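Long-range contacts in alpha-1,2-mannosidase (Trichoderma reesei, PDB 1HCU), which probably trims alpha-1,2-linked mannose residues from high-mannose N-glycans, as a calcium-dependent glycosidase of family 47: residues 283-288 with 356-361; 289-294 with 332-337; 346-351 with 435-440. All coordinates share one frame; numbering follows the deposited sequence.

Interaction 1: 283-288 with 356-361; sequences HPSTRK and AWVDSV
P284 packs against the indole of W357, and the backbones on either side of the proline are stitched together by two short hydrogen bonds. S360 N donates to H283 O over 2.8 Å, and S285 N reaches V358 O at 2.8 Å. The pair enclosed by these bonds, P284 and D359, forms a single, isolated bridge with the bonding pattern of a non-hydrogen-bonded antiparallel pair, between loops that cross steeply, so the lack of an N-H on proline costs the pairing nothing.

The tight part lies on the indole. P284 CG sits above the five-membered ring, 4.2 Å from its centroid and 30° off the ring normal, an off-centre CH-pi contact, while P284 CA comes within 3.6 Å of W357 CD1. With CG wedged between its backbone N and carbonyl carbon (chi1 61°), W357 turns its ring toward the proline. Its NE1 is held by S282 OG. Beside this, S285 OG lies 3.4 Å from V358 CB, its polar bond being made to Y376 OH.

Toward K288 the contact becomes looser. K288 is exposed; the bend at chi2 (95°) brings its CD to 3.7 Å from S360 CB, an aliphatic touch. Beyond S360, an Asx turn from V361 N to D359 OD2 shapes the second loop.

Both loops leave the same antiparallel sheet: 283-288 links strands 281-282 and 292-297, whereas the loop 356-361 continues from strand 354-356, with W357 resting on strand 300-306 and Y376 of helix 373-379 holding both S285 OG and V358 N.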
loop_
_atom_site.group_PDB
_atom_site.type_symbol
_atom_site.label_atom_id
_atom_site.label_comp_id
_atom_site.label_asym_id
_atom_site.label_seq_id
_atom_site.Cartn_x
_atom_site.Cartn_y
_atom_site.Cartn_z
ATOM N N HIS A 283 1.352 24.147 3.437
ATOM C CA HIS A 283 1.720 24.742 2.151
ATOM C C HIS A 283 3.156 25.250 2.139
ATOM O O HIS A 283 3.552 26.005 3.018
ATOM C CB HIS A 283 0.768 25.905 1.820
ATOM C CG HIS A 283 -0.681 25.552 1.936
ATOM N ND1 HIS A 283 -1.294 24.631 1.111
ATOM C CD2 HIS A 283 -1.630 25.966 2.807
ATOM C CE1 HIS A 283 -2.558 24.492 1.470
ATOM N NE2 HIS A 283 -2.788 25.291 2.497
ATOM N N PRO A 284 3.959 24.827 1.147
ATOM C CA PRO A 284 5.354 25.275 1.058
ATOM C C PRO A 284 5.414 26.791 0.901
ATOM O O PRO A 284 4.675 27.370 0.105
ATOM C CB PRO A 284 5.874 24.565 -0.186
ATOM C CG PRO A 284 5.082 23.302 -0.207
ATOM C CD PRO A 284 3.683 23.787 0.142
ATOM N N SER A 285 6.301 27.427 1.658
ATOM C CA SER A 285 6.439 28.872 1.611
ATOM C C SER A 285 6.713 29.417 0.199
ATOM O O SER A 285 6.288 30.518 -0.127
ATOM C CB SER A 285 7.543 29.329 2.581
ATOM O OG SER A 285 8.814 28.808 2.225
ATOM N N THR A 286 7.405 28.650 -0.640
ATOM C CA THR A 286 7.712 29.106 -1.999
ATOM C C THR A 286 6.677 28.693 -3.034
ATOM O O THR A 286 6.691 29.187 -4.160
ATOM C CB THR A 286 9.073 28.573 -2.482
ATOM O OG1 THR A 286 9.122 27.151 -2.291
ATOM C CG2 THR A 286 10.208 29.240 -1.729
ATOM N N ARG A 287 5.797 27.770 -2.652
ATOM C CA ARG A 287 4.734 27.276 -3.530
ATOM C C ARG A 287 3.469 27.030 -2.709
ATOM O O ARG A 287 3.142 25.887 -2.372
ATOM C CB ARG A 287 5.163 25.972 -4.220
ATOM C CG ARG A 287 6.287 26.121 -5.252
ATOM C CD ARG A 287 5.838 26.912 -6.486
ATOM N NE ARG A 287 4.799 26.207 -7.232
ATOM C CZ ARG A 287 5.026 25.198 -8.069
ATOM N NH1 ARG A 287 6.265 24.768 -8.288
ATOM N NH2 ARG A 287 4.009 24.599 -8.672
ATOM N N LYS A 288 2.765 28.108 -2.388
ATOM C CA LYS A 288 1.543 28.017 -1.605
ATOM C C LYS A 288 0.473 27.159 -2.283
ATOM O O LYS A 288 -0.315 26.491 -1.605
ATOM C CB LYS A 288 0.983 29.415 -1.337
ATOM C CG LYS A 288 1.046 29.835 0.119
ATOM C CD LYS A 288 2.274 30.642 0.437
ATOM C CE LYS A 288 2.164 32.046 -0.132
ATOM N NZ LYS A 288 3.269 32.895 0.401
ATOM N N ALA A 356 11.098 17.761 2.128
ATOM C CA ALA A 356 10.651 18.706 3.148
ATOM C C ALA A 356 10.462 20.128 2.609
ATOM O O ALA A 356 10.863 20.444 1.492
ATOM C CB ALA A 356 11.642 18.710 4.308
ATOM N N TRP A 357 9.849 20.986 3.412
ATOM C CA TRP A 357 9.611 22.354 2.982
ATOM C C TRP A 357 9.512 23.268 4.194
ATOM O O TRP A 357 9.781 22.850 5.320
ATOM C CB TRP A 357 8.320 22.413 2.155
ATOM C CG TRP A 357 7.094 21.973 2.915
ATOM C CD1 TRP A 357 6.170 22.778 3.514
ATOM C CD2 TRP A 357 6.691 20.624 3.196
ATOM N NE1 TRP A 357 5.219 22.018 4.152
ATOM C CE2 TRP A 357 5.514 20.693 3.973
ATOM C CE3 TRP A 357 7.210 19.362 2.868
ATOM C CZ2 TRP A 357 4.847 19.549 4.430
ATOM C CZ3 TRP A 357 6.542 18.220 3.328
ATOM C CH2 TRP A 357 5.378 18.325 4.097
ATOM N N VAL A 358 9.155 24.522 3.956
ATOM C CA VAL A 358 8.993 25.480 5.037
ATOM C C VAL A 358 7.497 25.771 5.115
ATOM O O VAL A 358 6.897 26.210 4.131
ATOM C CB VAL A 358 9.754 26.793 4.750
ATOM C CG1 VAL A 358 9.588 27.748 5.917
ATOM C CG2 VAL A 358 11.235 26.510 4.514
ATOM N N ASP A 359 6.889 25.503 6.267
ATOM C CA ASP A 359 5.458 25.754 6.433
ATOM C C ASP A 359 5.200 27.237 6.193
ATOM O O ASP A 359 5.777 28.080 6.873
ATOM C CB ASP A 359 5.013 25.385 7.845
ATOM C CG ASP A 359 3.516 25.484 8.023
ATOM O OD1 ASP A 359 2.861 24.423 8.146
ATOM O OD2 ASP A 359 2.991 26.620 8.034
ATOM N N SER A 360 4.331 27.559 5.239
ATOM C CA SER A 360 4.042 28.961 4.921
ATOM C C SER A 360 3.329 29.727 6.024
ATOM O O SER A 360 3.376 30.953 6.056
ATOM C CB SER A 360 3.197 29.063 3.650
ATOM O OG SER A 360 1.878 28.599 3.878
ATOM N N VAL A 361 2.667 29.012 6.924
ATOM C CA VAL A 361 1.936 29.664 7.996
ATOM C C VAL A 361 2.750 29.826 9.269
ATOM O O VAL A 361 3.046 30.945 9.685
ATOM C CB VAL A 361 0.641 28.894 8.328
ATOM C CG1 VAL A 361 -0.054 29.521 9.527
ATOM C CG2 VAL A 361 -0.285 28.907 7.119
#

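Interaction 2: 289-294 with 332-337; sequences DLTFLS and GIKLAS
K334 lays its aliphatic chain across the side chain of T291 at about a right angle and ends among polar atoms. The polar contacts come from its ammonium group. NZ donates to T291 OG1 at 2.7 Å, although the position of that oxygen is less certain; a second, weak bond to D289 O is doubtful because the model is too crowded there. CG leaves K334 anti to the backbone N (chi1 176°), and bends at chi2 and chi4 carry the amine over to the loop. The carboxylate of D289 is not in contact with it, D289 OD2 standing 6.5 Å from K334 NZ; D289 OD1 instead forms a salt bridge with R287.

In the (alpha/alpha)7 barrel of family 47, helix 326-344 here backs onto the start of strand 292-297, which belongs to an antiparallel sheet, and the segment 289-294 runs from loop into that strand. S338 and Y339, further along the same helix, add hydrogen bonds to T291 N and L293 N.

The apolar contacts are made by L335. Both its methyls meet L293, L335 CD2 against L293 CD1 and L335 CD1 against L293 CD2, each at 4.1 Å, the two leucines crossing roughly at right angles. L335 CD1 also lies 4.2 Å from T291 CG2, and makes a van der Waals touch on the carbonyl oxygen T291 O at 3.9 Å. L335 also touches F316 of helix 312-323, while L293 reaches F331 and W240.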
loop_
_atom_site.group_PDB
_atom_site.type_symbol
_atom_site.label_atom_id
_atom_site.label_comp_id
_atom_site.label_asym_id
_atom_site.label_seq_id
_atom_site.Cartn_x
_atom_site.Cartn_y
_atom_site.Cartn_z
ATOM N N ASP A 289 0.448 27.177 -3.615
ATOM C CA ASP A 289 -0.530 26.404 -4.379
ATOM C C ASP A 289 -0.411 24.913 -4.105
ATOM O O ASP A 289 -1.305 24.136 -4.441
ATOM C CB ASP A 289 -0.391 26.672 -5.894
ATOM C CG ASP A 289 1.026 26.406 -6.432
ATOM O OD1 ASP A 289 1.961 27.188 -6.116
ATOM O OD2 ASP A 289 1.205 25.411 -7.179
ATOM N N LEU A 290 0.692 24.514 -3.485
ATOM C CA LEU A 290 0.916 23.116 -3.169
ATOM C C LEU A 290 0.446 22.775 -1.770
ATOM O O LEU A 290 0.506 23.602 -0.861
ATOM C CB LEU A 290 2.402 22.790 -3.276
ATOM C CG LEU A 290 2.930 22.078 -4.518
ATOM C CD1 LEU A 290 2.201 22.482 -5.787
ATOM C CD2 LEU A 290 4.390 22.405 -4.605
ATOM N N THR A 291 -0.017 21.545 -1.602
ATOM C CA THR A 291 -0.467 21.095 -0.305
ATOM C C THR A 291 0.096 19.717 0.024
ATOM O O THR A 291 -0.150 18.755 -0.705
ATOM C CB THR A 291 -1.999 21.016 -0.238
ATOM O OG1 THR A 291 -2.559 22.322 -0.444
ATOM C CG2 THR A 291 -2.434 20.493 1.127
ATOM N N PHE A 292 0.845 19.631 1.123
ATOM C CA PHE A 292 1.427 18.369 1.588
ATOM C C PHE A 292 0.913 18.071 2.997
ATOM O O PHE A 292 0.338 18.938 3.655
ATOM C CB PHE A 292 2.964 18.442 1.645
ATOM C CG PHE A 292 3.616 18.676 0.310
ATOM C CD1 PHE A 292 3.382 17.811 -0.760
ATOM C CD2 PHE A 292 4.449 19.775 0.113
ATOM C CE1 PHE A 292 3.967 18.043 -2.003
ATOM C CE2 PHE A 292 5.041 20.015 -1.130
ATOM C CZ PHE A 292 4.798 19.151 -2.187
ATOM N N LEU A 293 1.129 16.844 3.462
ATOM C CA LEU A 293 0.702 16.461 4.803
ATOM C C LEU A 293 1.906 16.464 5.750
ATOM O O LEU A 293 2.921 15.801 5.485
ATOM C CB LEU A 293 0.044 15.070 4.790
ATOM C CG LEU A 293 -1.269 14.933 3.999
ATOM C CD1 LEU A 293 -1.927 13.567 4.251
ATOM C CD2 LEU A 293 -2.211 16.042 4.418
ATOM N N SER A 294 1.799 17.227 6.837
ATOM C CA SER A 294 2.866 17.296 7.834
ATOM C C SER A 294 2.662 16.153 8.818
ATOM O O SER A 294 1.581 15.562 8.868
ATOM C CB SER A 294 2.812 18.615 8.619
ATOM O OG SER A 294 3.134 19.737 7.815
ATOM N N GLY A 332 -8.586 15.250 -1.680
ATOM C CA GLY A 332 -7.804 14.162 -2.241
ATOM C C GLY A 332 -7.190 14.527 -3.588
ATOM O O GLY A 332 -6.043 14.177 -3.868
ATOM N N ILE A 333 -7.954 15.226 -4.426
ATOM C CA ILE A 333 -7.475 15.652 -5.743
ATOM C C ILE A 333 -6.270 16.585 -5.587
ATOM O O ILE A 333 -5.291 16.494 -6.330
ATOM C CB ILE A 333 -8.583 16.408 -6.534
ATOM C CG1 ILE A 333 -9.709 15.444 -6.919
ATOM C CG2 ILE A 333 -8.006 17.043 -7.789
ATOM C CD1 ILE A 333 -9.242 14.259 -7.743
ATOM N N LYS A 334 -6.351 17.477 -4.607
ATOM C CA LYS A 334 -5.284 18.430 -4.334
ATOM C C LYS A 334 -4.039 17.676 -3.880
ATOM O O LYS A 334 -2.917 18.013 -4.257
ATOM C CB LYS A 334 -5.738 19.423 -3.252
ATOM C CG LYS A 334 -4.675 20.413 -2.793
ATOM C CD LYS A 334 -4.106 21.191 -3.972
ATOM C CE LYS A 334 -2.882 22.002 -3.586
ATOM N NZ LYS A 334 -3.213 23.273 -2.885
ATOM N N LEU A 335 -4.251 16.637 -3.085
ATOM C CA LEU A 335 -3.154 15.832 -2.565
ATOM C C LEU A 335 -2.458 15.067 -3.687
ATOM O O LEU A 335 -1.230 15.061 -3.783
ATOM C CB LEU A 335 -3.692 14.856 -1.519
ATOM C CG LEU A 335 -3.180 14.939 -0.078
ATOM C CD1 LEU A 335 -3.021 16.386 0.374
ATOM C CD2 LEU A 335 -4.158 14.186 0.821
ATOM N N ALA A 336 -3.248 14.420 -4.532
ATOM C CA ALA A 336 -2.705 13.653 -5.637
ATOM C C ALA A 336 -1.868 14.571 -6.526
ATOM O O ALA A 336 -0.763 14.223 -6.947
ATOM C CB ALA A 336 -3.838 13.031 -6.436
ATOM N N SER A 337 -2.405 15.757 -6.788
ATOM C CA SER A 337 -1.752 16.755 -7.618
ATOM C C SER A 337 -0.467 17.283 -6.995
ATOM O O SER A 337 0.563 17.392 -7.666
ATOM C CB SER A 337 -2.711 17.920 -7.860
ATOM O OG SER A 337 -2.067 18.968 -8.551
#

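Interaction 3: 346-351 with 435-440; sequences TASGIG and NDVTQA
The carbonyl of V437 meets S348 in its own plane: S348 OG donates to V437 O at 2.7 Å, on a lone pair, with a C=O...OG angle of 128°. S348 N points to the same oxygen in a long, weak bond, and T346 CB comes up to it at 3.7 Å. A second flat group, the carboxylate of D436, works within its own turn. T438 OG1 meets D436 OD1 on the syn side and T438 N meets it on the anti side, both from one face of the carboxylate plane, and the latter bond makes an Asx turn inside the type I turn 436-439.

Packing centres on V437, which sits with chi1 at 116°, well off a staggered position, and whose N is bonded to P386. Its two methyls straddle I350 O, with V437 CG1 and V437 CG2 each 3.2 Å from that oxygen. V437 CG2 also touches I350 CG2 at 3.5 Å, and V437 CG1 faces T346 CG2 at 3.8 Å. I350 is backed in turn by A420 and A424 of helix 408-425. At the more open end, A347 CB abuts T438 O at 3.3 Å, and a water bridges A347 N to T438 O.

S348 OG has a defined polarity: it gives its proton to V437 O and accepts I350 N, closing an ST turn. One hydroxyl thereby shapes the loop after helix 326-344 while fastening it to the loop before helix 451-465. The strong OG bond and the weaker N bond to V437 O probably limit how the two loops can shift against each other.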
loop_
_atom_site.group_PDB
_atom_site.type_symbol
_atom_site.label_atom_id
_atom_site.label_comp_id
_atom_site.label_asym_id
_atom_site.label_seq_id
_atom_site.Cartn_x
_atom_site.Cartn_y
_atom_site.Cartn_z
ATOM N N THR A 346 11.547 16.952 -10.494
ATOM C CA THR A 346 12.916 16.474 -10.322
ATOM C C THR A 346 13.531 16.312 -11.711
ATOM O O THR A 346 12.834 16.418 -12.723
ATOM C CB THR A 346 12.988 15.106 -9.596
ATOM O OG1 THR A 346 12.363 14.098 -10.403
ATOM C CG2 THR A 346 12.291 15.182 -8.238
ATOM N N ALA A 347 14.831 16.046 -11.762
ATOM C CA ALA A 347 15.509 15.872 -13.036
ATOM C C ALA A 347 15.071 14.568 -13.697
ATOM O O ALA A 347 14.941 14.499 -14.916
ATOM C CB ALA A 347 17.025 15.890 -12.835
ATOM N N SER A 348 14.823 13.533 -12.903
ATOM C CA SER A 348 14.402 12.262 -13.485
ATOM C C SER A 348 12.891 12.196 -13.735
ATOM O O SER A 348 12.415 11.323 -14.466
ATOM C CB SER A 348 14.803 11.098 -12.579
ATOM O OG SER A 348 14.092 11.149 -11.355
ATOM N N GLY A 349 12.141 13.116 -13.139
ATOM C CA GLY A 349 10.703 13.085 -13.304
ATOM C C GLY A 349 10.087 12.067 -12.351
ATOM O O GLY A 349 8.913 11.733 -12.469
ATOM N N ILE A 350 10.884 11.579 -11.401
ATOM C CA ILE A 350 10.431 10.607 -10.406
ATOM C C ILE A 350 10.467 11.246 -9.012
ATOM O O ILE A 350 11.414 11.963 -8.682
ATOM C CB ILE A 350 11.336 9.335 -10.418
ATOM C CG1 ILE A 350 11.250 8.660 -11.794
ATOM C CG2 ILE A 350 10.909 8.361 -9.311
ATOM C CD1 ILE A 350 12.235 7.520 -12.004
ATOM N N GLY A 351 9.443 10.984 -8.200
ATOM C CA GLY A 351 9.376 11.563 -6.864
ATOM C C GLY A 351 10.373 11.010 -5.855
ATOM O O GLY A 351 10.727 9.835 -5.915
ATOM N N ASN A 435 19.197 5.075 -7.057
ATOM C CA ASN A 435 19.843 5.867 -6.017
ATOM C C ASN A 435 19.494 7.347 -5.880
ATOM O O ASN A 435 19.168 7.806 -4.789
ATOM C CB ASN A 435 21.365 5.746 -6.149
ATOM C CG ASN A 435 21.852 4.314 -6.037
ATOM O OD1 ASN A 435 21.452 3.577 -5.137
ATOM N ND2 ASN A 435 22.728 3.917 -6.947
ATOM N N ASP A 436 19.575 8.105 -6.966
ATOM C CA ASP A 436 19.305 9.532 -6.877
ATOM C C ASP A 436 18.267 10.020 -7.867
ATOM O O ASP A 436 18.522 10.129 -9.066
ATOM C CB ASP A 436 20.595 10.307 -7.090
ATOM C CG ASP A 436 20.518 11.720 -6.565
ATOM O OD1 ASP A 436 19.411 12.305 -6.541
ATOM O OD2 ASP A 436 21.583 12.251 -6.189
ATOM N N VAL A 437 17.103 10.349 -7.337
ATOM C CA VAL A 437 15.986 10.826 -8.121
ATOM C C VAL A 437 16.216 12.229 -8.682
ATOM O O VAL A 437 15.687 12.583 -9.741
ATOM C CB VAL A 437 14.716 10.775 -7.254
ATOM C CG1 VAL A 437 14.158 12.161 -7.018
ATOM C CG2 VAL A 437 13.719 9.834 -7.881
ATOM N N THR A 438 17.017 13.022 -7.979
ATOM C CA THR A 438 17.317 14.375 -8.421
ATOM C C THR A 438 18.320 14.332 -9.576
ATOM O O THR A 438 18.724 15.369 -10.099
ATOM C CB THR A 438 17.899 15.230 -7.274
ATOM O OG1 THR A 438 19.225 14.788 -6.970
ATOM C CG2 THR A 438 17.029 15.101 -6.021
ATOM N N GLN A 439 18.719 13.125 -9.971
ATOM C CA GLN A 439 19.663 12.947 -11.073
ATOM C C GLN A 439 18.881 12.500 -12.307
ATOM O O GLN A 439 18.047 11.596 -12.231
ATOM C CB GLN A 439 20.700 11.889 -10.705
ATOM C CG GLN A 439 22.119 12.261 -11.032
ATOM C CD GLN A 439 23.107 11.360 -10.326
ATOM O OE1 GLN A 439 23.145 11.315 -9.094
ATOM N NE2 GLN A 439 23.911 10.627 -11.101
ATOM N N ALA A 440 19.159 13.136 -13.441
ATOM C CA ALA A 440 18.466 12.829 -14.688
ATOM C C ALA A 440 18.347 11.342 -15.018
ATOM O O ALA A 440 17.262 10.862 -15.336
ATOM C CB ALA A 440 19.141 13.557 -15.833
HETATM O O HOH W 1 16.414 17.279 -9.683
#

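Interactions 1 and 2 form one continuous region, their centres 12 Å apart and 289-294 following directly on 283-288. H283 ND1 probably bonds to L290 O (2.9 Å), and P284 CG packs 3.4 Å from F292 CE2. Along the chain, interaction 2 is nested within the loop that interaction 1 closes. Interaction 3 stands apart, with centres about 21 Å from interaction 1 and 20 Å from interaction 2. Interactions 2 and 3 lie near different predicted catalytic residues: the L293 side chain is about 9 Å from that of D245 and about 13 Å from the bound calcium, and the V437 side chain about 8 Å from that of E353. Interaction 1 lies away from these sites.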